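Long-range contacts in SusD superfamily protein (Bacteroides thetaiotaomicron, PDB 3MCX), which is of unknown function but, as a SusD-family protein of the outer membrane, probably binds glycans for uptake, and binds zinc ions: residues A[29-34]-A[92-97]; A[72-77]-A[445-450]; A[83-88]-A[462-467]; A[135-140]-A[152-157]. All coordinates share one frame; numbering follows the deposited sequence. Where two conformers were deposited one is given.

Contact 1: residues A[29-34]-A[92-97]; sequences NGIYRL and YKVIRQ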
# COMPACT_ATOMS: atom_id res chain seq x y z
N ASN A 29 -13.11 8.09 -14.24
CA ASN A 29 -13.79 7.78 -12.97
C ASN A 29 -13.94 6.28 -12.80
O ASN A 29 -13.80 5.77 -11.70
CB ASN A 29 -15.16 8.44 -12.90
CG ASN A 29 -15.09 9.96 -12.80
OD1 ASN A 29 -14.05 10.52 -12.50
ND2 ASN A 29 -16.20 10.60 -13.00
N GLY A 30 -14.23 5.58 -13.89
CA GLY A 30 -14.33 4.14 -13.86
C GLY A 30 -13.05 3.42 -13.50
O GLY A 30 -13.05 2.38 -12.85
N ILE A 31 -11.91 3.94 -13.95
CA ILE A 31 -10.62 3.40 -13.59
C ILE A 31 -10.37 3.54 -12.07
O ILE A 31 -9.98 2.58 -11.40
CB ILE A 31 -9.50 4.11 -14.40
CG1 ILE A 31 -9.62 3.68 -15.86
CG2 ILE A 31 -8.08 3.85 -13.85
CD1 ILE A 31 -8.80 4.50 -16.83
N TYR A 32 -10.63 4.73 -11.52
CA TYR A 32 -10.50 4.92 -10.08
C TYR A 32 -11.44 4.00 -9.31
O TYR A 32 -11.03 3.42 -8.30
CB TYR A 32 -10.83 6.36 -9.73
CG TYR A 32 -9.74 7.37 -10.09
CD1 TYR A 32 -8.51 7.30 -9.50
CD2 TYR A 32 -10.02 8.44 -10.92
CE1 TYR A 32 -7.51 8.28 -9.77
CE2 TYR A 32 -9.05 9.41 -11.19
CZ TYR A 32 -7.81 9.32 -10.59
OH TYR A 32 -6.84 10.28 -10.79
N ARG A 33 -12.66 3.83 -9.79
CA ARG A 33 -13.66 2.97 -9.14
C ARG A 33 -13.17 1.52 -9.14
O ARG A 33 -13.25 0.83 -8.14
CB ARG A 33 -15.02 3.08 -9.79
CG ARG A 33 -16.13 2.42 -8.98
N LEU A 34 -12.64 1.05 -10.27
CA LEU A 34 -12.11 -0.31 -10.36
C LEU A 34 -10.94 -0.49 -9.38
O LEU A 34 -10.83 -1.51 -8.69
CB LEU A 34 -11.66 -0.60 -11.80
CG LEU A 34 -11.29 -2.03 -12.14
CD1 LEU A 34 -12.44 -3.02 -11.83
CD2 LEU A 34 -11.03 -2.07 -13.66
N TYR A 92 -4.39 -5.82 -14.08
CA TYR A 92 -4.22 -5.76 -15.54
C TYR A 92 -5.45 -5.14 -16.23
O TYR A 92 -5.33 -4.49 -17.25
CB TYR A 92 -3.84 -7.12 -16.14
CG TYR A 92 -2.35 -7.32 -16.13
CD1 TYR A 92 -1.55 -6.55 -16.95
CD2 TYR A 92 -1.75 -8.24 -15.26
CE1 TYR A 92 -0.18 -6.70 -16.92
CE2 TYR A 92 -0.39 -8.38 -15.23
CZ TYR A 92 0.40 -7.60 -16.06
OH TYR A 92 1.77 -7.71 -15.97
N LYS A 93 -6.65 -5.37 -15.69
CA LYS A 93 -7.84 -4.73 -16.25
C LYS A 93 -7.72 -3.21 -16.13
O LYS A 93 -8.04 -2.49 -17.07
CB LYS A 93 -9.12 -5.23 -15.55
CG LYS A 93 -10.42 -4.75 -16.20
CD LYS A 93 -11.59 -5.47 -15.47
CE LYS A 93 -12.96 -5.01 -15.91
NZ LYS A 93 -13.98 -5.66 -14.99
N VAL A 94 -7.28 -2.73 -14.96
CA VAL A 94 -7.06 -1.30 -14.80
C VAL A 94 -6.02 -0.81 -15.81
O VAL A 94 -6.23 0.22 -16.46
CB VAL A 94 -6.64 -0.93 -13.39
CG1 VAL A 94 -6.11 0.53 -13.34
CG2 VAL A 94 -7.83 -1.11 -12.42
N ILE A 95 -4.91 -1.53 -15.98
CA ILE A 95 -3.87 -1.11 -16.93
C ILE A 95 -4.46 -1.02 -18.35
O ILE A 95 -4.27 -0.03 -19.06
CB ILE A 95 -2.67 -2.07 -16.88
CG1 ILE A 95 -1.90 -1.83 -15.58
CG2 ILE A 95 -1.78 -1.88 -18.13
CD1 ILE A 95 -0.84 -2.88 -15.25
N ARG A 96 -5.21 -2.03 -18.72
CA ARG A 96 -5.83 -2.04 -20.03
C ARG A 96 -6.76 -0.84 -20.24
O ARG A 96 -6.75 -0.23 -21.28
CB ARG A 96 -6.50 -3.38 -20.30
CG ARG A 96 -5.45 -4.49 -20.39
CD ARG A 96 -6.01 -5.86 -20.71
NE ARG A 96 -7.35 -6.15 -20.22
CZ ARG A 96 -7.57 -7.06 -19.30
NH1 ARG A 96 -6.53 -7.71 -18.83
NH2 ARG A 96 -8.76 -7.31 -18.87
N GLN A 97 -7.55 -0.52 -19.24
CA GLN A 97 -8.42 0.64 -19.33
C GLN A 97 -7.63 1.94 -19.44
O GLN A 97 -8.00 2.82 -20.21
CB GLN A 97 -9.40 0.67 -18.16
CG GLN A 97 -10.41 -0.48 -18.23
CD GLN A 97 -11.56 -0.33 -17.25
OE1 GLN A 97 -11.68 0.67 -16.56
NE2 GLN A 97 -12.43 -1.35 -17.21
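Lys93 lays its aliphatic stem across the end of Leu34, at about a right angle to it. The closest atoms are Lys93 CG and Leu34 CD2, 3.7 Å apart. The lysine chain is fully extended, which carries its amine on past the leucine. Val94 comes next and divides its two methyls between two partners. Its CG2 lies 3.6 Å from Leu34 CD2, and its CG1 lies 3.9 Å from Ile31 CG2. With Val94 CG1 anti to the backbone N (chi1 167°), each methyl faces one of them. Gln97 follows one turn later and runs past Ile31 in the opposite direction. Its OE1 is 3.7 Å from Ile31 CG1, a plain contact with carbon. Its NE2 lies 3.9 Å from Leu34 CD2, so the amide end rests between the two aliphatic side chains. Replacing Ile31 with an alanine would probably open a gap beside Val94 CG1 and leave the Gln97 chain freer to turn. Ile31 also touches Met128, and Val94 touches Ser132, both on helix 115-140. The two segments run antiparallel at 170°, their axes 9.8 Å apart. This is antiparallel packing of helices 21-36 and 81-106 in a mainly helical SusD-family fold of the TPR clan.

Contact 2: residues A[72-77]-A[445-450]; sequences YEYNVL and SNAQKI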
# COMPACT_ATOMS: atom_id res chain seq x y z
N TYR A 72 -0.14 -14.64 4.71
CA TYR A 72 0.51 -14.63 6.04
C TYR A 72 1.39 -15.84 6.25
O TYR A 72 2.47 -15.72 6.85
CB TYR A 72 -0.60 -14.56 7.08
CG TYR A 72 -0.21 -14.79 8.52
CD1 TYR A 72 0.57 -13.87 9.22
CD2 TYR A 72 -0.65 -15.90 9.19
CE1 TYR A 72 0.89 -14.09 10.55
CE2 TYR A 72 -0.36 -16.11 10.52
CZ TYR A 72 0.41 -15.21 11.19
OH TYR A 72 0.69 -15.43 12.53
N GLU A 73 0.94 -17.02 5.81
CA GLU A 73 1.64 -18.29 5.97
C GLU A 73 2.67 -18.56 4.85
O GLU A 73 3.33 -19.60 4.88
CB GLU A 73 0.63 -19.43 6.01
CG GLU A 73 -0.29 -19.33 7.22
CD GLU A 73 -1.51 -20.23 7.15
OE1 GLU A 73 -1.70 -20.99 6.18
OE2 GLU A 73 -2.33 -20.14 8.12
N TYR A 74 2.75 -17.68 3.85
CA TYR A 74 3.71 -17.87 2.74
C TYR A 74 3.55 -19.22 2.07
O TYR A 74 4.50 -19.88 1.66
CB TYR A 74 5.15 -17.64 3.24
CG TYR A 74 5.50 -16.17 3.43
CD1 TYR A 74 5.07 -15.45 4.53
CD2 TYR A 74 6.32 -15.53 2.52
CE1 TYR A 74 5.39 -14.12 4.68
CE2 TYR A 74 6.66 -14.22 2.67
CZ TYR A 74 6.20 -13.50 3.76
OH TYR A 74 6.53 -12.17 3.91
N ASN A 75 2.30 -19.64 1.90
CA ASN A 75 2.02 -20.91 1.25
C ASN A 75 1.02 -20.82 0.07
O ASN A 75 0.65 -21.84 -0.50
CB ASN A 75 1.58 -21.97 2.27
CG ASN A 75 0.32 -21.60 3.00
OD1 ASN A 75 -0.44 -20.77 2.53
ND2 ASN A 75 0.12 -22.19 4.17
N VAL A 76 0.65 -19.61 -0.28
CA VAL A 76 -0.30 -19.38 -1.37
C VAL A 76 0.18 -20.01 -2.69
O VAL A 76 1.36 -19.94 -3.04
CB VAL A 76 -0.59 -17.86 -1.52
CG1 VAL A 76 0.67 -17.06 -1.94
CG2 VAL A 76 -1.74 -17.63 -2.49
N LEU A 77 -0.73 -20.66 -3.40
CA LEU A 77 -0.47 -21.39 -4.63
C LEU A 77 -0.89 -20.59 -5.87
O LEU A 77 -1.73 -19.70 -5.82
CB LEU A 77 -1.24 -22.69 -4.63
CG LEU A 77 -0.99 -23.64 -3.46
CD1 LEU A 77 -1.89 -24.88 -3.59
CD2 LEU A 77 0.48 -24.02 -3.34
N SER A 445 4.32 -24.27 7.87
CA SER A 445 4.60 -23.60 6.59
C SER A 445 5.98 -22.95 6.53
O SER A 445 6.32 -22.27 5.56
CB SER A 445 3.52 -22.55 6.29
OG SER A 445 2.24 -23.14 6.14
N ASN A 446 6.78 -23.12 7.58
CA ASN A 446 8.13 -22.53 7.61
C ASN A 446 8.11 -21.03 7.36
O ASN A 446 8.85 -20.49 6.54
CB ASN A 446 9.09 -23.26 6.65
CG ASN A 446 10.52 -22.71 6.72
OD1 ASN A 446 11.00 -22.30 7.79
ND2 ASN A 446 11.21 -22.67 5.56
N ALA A 447 7.24 -20.34 8.08
CA ALA A 447 7.08 -18.92 7.89
C ALA A 447 7.17 -18.16 9.20
O ALA A 447 6.63 -17.06 9.33
CB ALA A 447 5.73 -18.61 7.13
N GLN A 448 7.91 -18.70 10.16
CA GLN A 448 8.23 -17.92 11.36
C GLN A 448 9.32 -16.87 11.05
O GLN A 448 9.39 -15.82 11.69
CB GLN A 448 8.69 -18.84 12.48
CG GLN A 448 7.57 -19.74 13.00
CD GLN A 448 8.02 -20.53 14.19
OE1 GLN A 448 8.75 -21.52 14.05
NE2 GLN A 448 7.63 -20.09 15.37
N LYS A 449 10.20 -17.19 10.10
CA LYS A 449 11.27 -16.28 9.65
C LYS A 449 11.26 -16.28 8.14
O LYS A 449 11.29 -17.35 7.53
CB LYS A 449 12.65 -16.69 10.16
CG LYS A 449 13.77 -15.69 9.69
CD LYS A 449 15.18 -16.08 10.01
CE LYS A 449 15.68 -17.22 9.10
NZ LYS A 449 17.15 -17.34 8.94
N ILE A 450 11.26 -15.09 7.57
CA ILE A 450 11.35 -14.94 6.09
C ILE A 450 12.51 -13.99 5.79
O ILE A 450 12.42 -12.81 6.10
CB ILE A 450 10.06 -14.44 5.44
CG1 ILE A 450 8.86 -15.30 5.89
CG2 ILE A 450 10.14 -14.47 3.92
CD1 ILE A 450 8.13 -14.65 7.06
O HOH W 1 5.42 -22.16 3.00
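Tyr74 has CG anti to its carbonyl carbon (chi1 -76°), and Ile450 holds CG1 in the same relation to its own (chi1 -51°). From opposite directions, the two side chains meet. Ile450 CG1 sits over the centre of the tyrosine ring, 3.8 Å from the centroid and 10° off the normal, as a CH-pi contact. The isoleucine branches spread over the same ring. Its CD1 reaches Tyr74 CE1 at 3.7 Å, and its CG2 reaches Tyr74 CE2 at 3.7 Å. The ring also makes a cation-pi contact with Arg52, whose carbonyl oxygen is bonded to Tyr74 OH.

Ala447 fills the space nearer the backbone. Its CB lies 3.4 Å from Glu73 O and also touches Tyr74 CB. Ser445 CB packs against the same carbonyl oxygen.

Tyr74 and Asn446 each follow a helix end, with positive phi and a Schellman motif. The two chain turns are joined by a water that donates to Tyr74 O at 2.8 Å and to Ser445 O at 2.7 Å. Within residues 72-77, Asn75 ND2 donates to Glu73 OE1 at 3.0 Å, meeting the anti side of the carboxylate. Glu73 OE2 is taken by Thr61 and Thr441. The Glu73 carboxylate is thus buried but has hydrogen-bond partners on both oxygens, which would probably favour its charged form. Apolar packing on the tyrosine face and water-linked carbonyls together join two chain turns far apart in sequence.

Contact 3: residues A[83-88]-A[462-467]; sequences NIVLPW and PQSEID. With GOL (glycerol), chain K.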
# COMPACT_ATOMS: atom_id res chain seq x y z
N ASN A 83 -6.58 -14.94 -4.13
CA ASN A 83 -5.35 -14.29 -3.74
C ASN A 83 -4.31 -14.13 -4.81
O ASN A 83 -3.35 -13.38 -4.62
CB ASN A 83 -4.77 -15.07 -2.57
CG ASN A 83 -5.69 -15.04 -1.37
OD1 ASN A 83 -6.19 -13.97 -1.02
ND2 ASN A 83 -5.93 -16.18 -0.73
N ILE A 84 -4.48 -14.79 -5.94
CA ILE A 84 -3.52 -14.73 -7.04
C ILE A 84 -4.19 -14.38 -8.36
O ILE A 84 -3.83 -13.36 -8.98
CB ILE A 84 -2.74 -16.05 -7.16
CG1 ILE A 84 -1.87 -16.31 -5.92
CG2 ILE A 84 -1.88 -16.11 -8.43
CD1 ILE A 84 -0.75 -15.29 -5.67
N VAL A 85 -5.18 -15.15 -8.78
CA VAL A 85 -5.81 -14.90 -10.08
C VAL A 85 -6.51 -13.53 -10.08
O VAL A 85 -6.31 -12.72 -10.98
CB VAL A 85 -6.82 -16.00 -10.44
CG1 VAL A 85 -7.47 -15.74 -11.80
CG2 VAL A 85 -6.12 -17.37 -10.50
N LEU A 86 -7.36 -13.27 -9.09
CA LEU A 86 -8.10 -12.01 -9.10
C LEU A 86 -7.19 -10.78 -8.95
O LEU A 86 -7.36 -9.82 -9.71
CB LEU A 86 -9.21 -12.07 -8.01
CG LEU A 86 -10.44 -12.86 -8.41
CD1 LEU A 86 -11.37 -12.97 -7.20
CD2 LEU A 86 -11.18 -12.22 -9.62
N PRO A 87 -6.23 -10.78 -8.00
CA PRO A 87 -5.38 -9.59 -7.92
C PRO A 87 -4.55 -9.30 -9.15
O PRO A 87 -4.35 -8.14 -9.48
CB PRO A 87 -4.53 -9.85 -6.66
CG PRO A 87 -5.41 -10.80 -5.83
CD PRO A 87 -6.05 -11.67 -6.85
N TRP A 88 -4.10 -10.34 -9.83
CA TRP A 88 -3.38 -10.18 -11.10
C TRP A 88 -4.31 -9.62 -12.17
O TRP A 88 -4.02 -8.61 -12.81
CB TRP A 88 -2.85 -11.54 -11.53
CG TRP A 88 -2.15 -11.59 -12.85
CD1 TRP A 88 -2.73 -11.76 -14.04
CD2 TRP A 88 -0.73 -11.59 -13.08
NE1 TRP A 88 -1.77 -11.85 -15.05
CE2 TRP A 88 -0.54 -11.74 -14.46
CE3 TRP A 88 0.37 -11.44 -12.25
CZ2 TRP A 88 0.75 -11.77 -15.05
CZ3 TRP A 88 1.65 -11.47 -12.82
CH2 TRP A 88 1.82 -11.65 -14.19
N PRO A 462 -0.20 -16.42 -11.71
CA PRO A 462 -1.40 -17.26 -11.78
C PRO A 462 -1.22 -18.43 -12.70
O PRO A 462 -0.68 -18.31 -13.82
CB PRO A 462 -2.48 -16.30 -12.32
CG PRO A 462 -2.02 -14.94 -11.99
CD PRO A 462 -0.50 -14.99 -11.89
N GLN A 463 -1.74 -19.60 -12.30
CA GLN A 463 -1.65 -20.77 -13.12
C GLN A 463 -2.35 -20.58 -14.47
O GLN A 463 -1.94 -21.16 -15.46
CB GLN A 463 -2.24 -22.03 -12.43
CG GLN A 463 -1.93 -23.31 -13.10
CD GLN A 463 -0.46 -23.63 -13.13
OE1 GLN A 463 0.24 -23.32 -12.16
NE2 GLN A 463 0.01 -24.28 -14.20
N SER A 464 -3.39 -19.74 -14.47
CA SER A 464 -4.10 -19.41 -15.72
C SER A 464 -3.11 -18.87 -16.75
O SER A 464 -3.17 -19.24 -17.92
CB SER A 464 -5.17 -18.36 -15.43
OG SER A 464 -4.70 -17.28 -14.68
N GLU A 465 -2.20 -18.00 -16.32
CA GLU A 465 -1.16 -17.49 -17.23
C GLU A 465 -0.17 -18.53 -17.68
O GLU A 465 0.22 -18.59 -18.85
CB GLU A 465 -0.41 -16.31 -16.59
CG GLU A 465 -1.25 -15.11 -16.34
CD GLU A 465 -1.65 -14.34 -17.60
OE1 GLU A 465 -1.05 -14.45 -18.69
OE2 GLU A 465 -2.65 -13.65 -17.46
N ILE A 466 0.29 -19.35 -16.73
CA ILE A 466 1.23 -20.40 -17.05
C ILE A 466 0.66 -21.40 -18.05
O ILE A 466 1.32 -21.78 -19.02
CB ILE A 466 1.66 -21.16 -15.75
CG1 ILE A 466 2.26 -20.20 -14.72
CG2 ILE A 466 2.61 -22.31 -16.09
CD1 ILE A 466 3.50 -19.39 -15.20
N ASP A 467 -0.59 -21.79 -17.83
CA ASP A 467 -1.26 -22.75 -18.71
C ASP A 467 -1.44 -22.19 -20.13
O ASP A 467 -1.23 -22.94 -21.12
CB ASP A 467 -2.61 -23.19 -18.10
CG ASP A 467 -2.46 -24.20 -16.92
OD1 ASP A 467 -1.40 -24.82 -16.81
OD2 ASP A 467 -3.44 -24.37 -16.16
C1 GOL K . -2.43 -11.63 -19.79
O1 GOL K . -3.44 -12.55 -19.37
C2 GOL K . -2.31 -10.61 -18.67
O2 GOL K . -2.85 -11.27 -17.57
C3 GOL K . -0.91 -10.07 -18.37
O3 GOL K . -0.20 -9.84 -19.58
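Pro462 packs on the face of the Trp88 indole. Its CG lies 3.8 Å from the centroid of the five-membered ring, 25° off the normal, a CH-pi contact. Its CD is offset toward the rim, 3.6 Å from Trp88 CD2. Trp88 has CG anti to the backbone N (chi1 177°), which swings the indole out to the proline. Pro462 also meets two other side chains. Ile84 CG2 meets Pro462 CG at 3.7 Å, and Val85 CG2 lies 4.2 Å from Pro462 CB.

One hydrogen bond joins the segments. Trp88 NE1 donates to Glu465 OE2 at 3.1 Å with a bent angle of 138°. The oxygen is met from above the carboxylate plane, and the Glu465 chain bends at chi2 to bring it there. A glycerol, probably from the crystallisation liquor, lies beside this pair. Its contacts to Glu465 are too short to be relied on, so its bond from Trp88 NE1 is doubtful as well. A phenylalanine in place of Trp88 would probably leave Glu465 OE2 without its indole donor and Pro462 with a smaller ring face to pack on.

Pro462 is the N-cap of helix 463-468, so the indole gives the helix start an apolar face and its N-H to Glu465.

Contact 4: residues A[135-140]-A[152-157]; sequences NLTRLF and LGVPIE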
# COMPACT_ATOMS: atom_id res chain seq x y z
N ASN A 135 2.45 -1.98 -8.40
CA ASN A 135 1.75 -2.93 -7.53
C ASN A 135 1.94 -4.37 -7.96
O ASN A 135 2.22 -5.25 -7.14
CB ASN A 135 0.28 -2.56 -7.44
CG ASN A 135 0.05 -1.28 -6.61
OD1 ASN A 135 0.76 -1.05 -5.62
ND2 ASN A 135 -0.94 -0.48 -7.00
N LEU A 136 1.80 -4.64 -9.26
CA LEU A 136 2.04 -6.00 -9.76
C LEU A 136 3.50 -6.44 -9.54
O LEU A 136 3.76 -7.57 -9.17
CB LEU A 136 1.70 -6.11 -11.24
CG LEU A 136 0.20 -6.11 -11.54
CD1 LEU A 136 -0.03 -5.67 -12.97
CD2 LEU A 136 -0.40 -7.49 -11.27
N THR A 137 4.43 -5.54 -9.82
CA THR A 137 5.82 -5.86 -9.79
C THR A 137 6.25 -6.21 -8.36
O THR A 137 7.07 -7.11 -8.15
CB THR A 137 6.68 -4.71 -10.38
OG1 THR A 137 6.26 -4.46 -11.72
CG2 THR A 137 8.16 -5.06 -10.35
N ARG A 138 5.73 -5.49 -7.38
CA ARG A 138 6.18 -5.70 -6.02
C ARG A 138 5.53 -6.94 -5.40
O ARG A 138 6.12 -7.50 -4.50
CB ARG A 138 5.98 -4.42 -5.19
CG ARG A 138 4.59 -4.11 -4.88
CD ARG A 138 4.40 -2.61 -4.52
NE ARG A 138 5.31 -2.01 -3.56
CZ ARG A 138 4.97 -1.13 -2.58
NH1 ARG A 138 3.70 -0.83 -2.33
NH2 ARG A 138 5.89 -0.54 -1.88
N LEU A 139 4.38 -7.41 -5.93
CA LEU A 139 3.79 -8.68 -5.47
C LEU A 139 4.43 -9.87 -6.13
O LEU A 139 4.68 -10.88 -5.47
CB LEU A 139 2.27 -8.72 -5.76
CG LEU A 139 1.41 -8.36 -4.55
CD1 LEU A 139 1.59 -6.90 -4.08
CD2 LEU A 139 -0.07 -8.70 -4.86
N PHE A 140 4.66 -9.79 -7.45
CA PHE A 140 4.99 -10.96 -8.24
C PHE A 140 6.46 -11.06 -8.63
O PHE A 140 6.87 -11.99 -9.35
CB PHE A 140 4.07 -10.99 -9.48
CG PHE A 140 2.62 -11.23 -9.12
CD1 PHE A 140 2.18 -12.52 -8.87
CD2 PHE A 140 1.72 -10.18 -9.00
CE1 PHE A 140 0.85 -12.78 -8.51
CE2 PHE A 140 0.38 -10.42 -8.63
CZ PHE A 140 -0.03 -11.73 -8.38
N LEU A 152 12.92 -11.55 -12.75
CA LEU A 152 11.69 -11.30 -13.52
C LEU A 152 10.62 -10.53 -12.76
O LEU A 152 10.34 -10.83 -11.59
CB LEU A 152 11.10 -12.61 -14.05
CG LEU A 152 11.94 -13.36 -15.09
CD1 LEU A 152 11.25 -14.67 -15.48
CD2 LEU A 152 12.23 -12.50 -16.32
N GLY A 153 10.03 -9.56 -13.45
CA GLY A 153 8.93 -8.79 -12.96
C GLY A 153 7.65 -9.34 -13.57
O GLY A 153 7.34 -10.53 -13.40
N VAL A 154 6.89 -8.49 -14.25
CA VAL A 154 5.65 -8.88 -14.89
C VAL A 154 5.60 -8.36 -16.32
O VAL A 154 6.47 -7.58 -16.73
CB VAL A 154 4.44 -8.39 -14.11
CG1 VAL A 154 4.43 -8.93 -12.67
CG2 VAL A 154 4.39 -6.85 -14.09
N PRO A 155 4.61 -8.77 -17.11
CA PRO A 155 4.49 -8.21 -18.45
C PRO A 155 4.13 -6.72 -18.46
O PRO A 155 3.33 -6.24 -17.65
CB PRO A 155 3.38 -9.06 -19.10
CG PRO A 155 3.48 -10.37 -18.38
CD PRO A 155 3.77 -9.98 -16.97
N ILE A 156 4.73 -6.02 -19.39
CA ILE A 156 4.51 -4.59 -19.54
C ILE A 156 3.63 -4.32 -20.75
O ILE A 156 3.97 -4.64 -21.91
CB ILE A 156 5.85 -3.83 -19.70
CG1 ILE A 156 6.69 -4.02 -18.44
CG2 ILE A 156 5.59 -2.31 -19.96
CD1 ILE A 156 8.08 -3.38 -18.53
N GLU A 157 2.49 -3.69 -20.46
CA GLU A 157 1.57 -3.19 -21.52
C GLU A 157 1.44 -1.67 -21.51
O GLU A 157 1.02 -1.10 -20.53
CB GLU A 157 0.18 -3.80 -21.35
CG GLU A 157 0.18 -5.30 -21.50
CD GLU A 157 -1.23 -5.92 -21.43
OE1 GLU A 157 -2.23 -5.16 -21.45
OE2 GLU A 157 -1.33 -7.18 -21.39
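Leu136 O accepts the backbone bond from Phe140 N, at 2.9 Å, and has Val154 CG1 packed on it from across the contact, at 3.8 Å. The same oxygen lies in the plane of the Phe140 ring, at its edge. The valine methyl thus touches a carbonyl already in use.

Val154 carries the contact. Its CG1 points into the last helical turn, where it also lies 3.8 Å from Phe140 CB. Val154 CG2 sits between the backbone N and the carbonyl carbon (chi1 of CG1 -59°), and this sets it against Leu136 CB and Thr137 OG1. The first of these is 4.0 Å from Val154 CG2. The hydroxyl of Thr137 is bonded back to Leu133 O, one turn earlier, and its 3.9 Å approach to Val154 CG2 is plain packing.

Gly153 passes close to Thr137, with their CA atoms 5.3 Å apart, the nearest pair of the two segments. It has no side chain to stand between the loop and the helix. Backbone bonds tie Gly153 and Val154 to Ser170. Two further carbonyl oxygens have donors from elsewhere: Phe140 O accepts a bond from Asn475 ND2, and Gly153 O accepts one from Arg169 NE.

The loop 152-157 therefore lies against the C-terminal turns of helix 115-140. Leu136 and Val154 both touch Tyr92 of helix 81-106, while Thr137 packs on Val172, Cys175 and Tyr176 of helix 172-186.

Contacts 1 and 3 both use helix 81-106, at 92-97 and 83-88, with centres 18 Å apart. Contact 4 follows on helix 115-140, the next helix in the chain. It touches contact 3, their centres 12 Å apart, through Trp88 against Phe140 and Val154. It also touches contact 1, where Tyr92 OH probably bonds Pro155 O. Contacts 1 and 2 have centres 31 Å apart, but contact 2 meets contact 3 through Val76 and Leu77 against Ile84. Along the chain, contact 4 is nested within the loops closed by contacts 2 and 3. Those two join the loop 72-77 and helix 81-106 to residues 445-467, which brings early and late parts of the chain together.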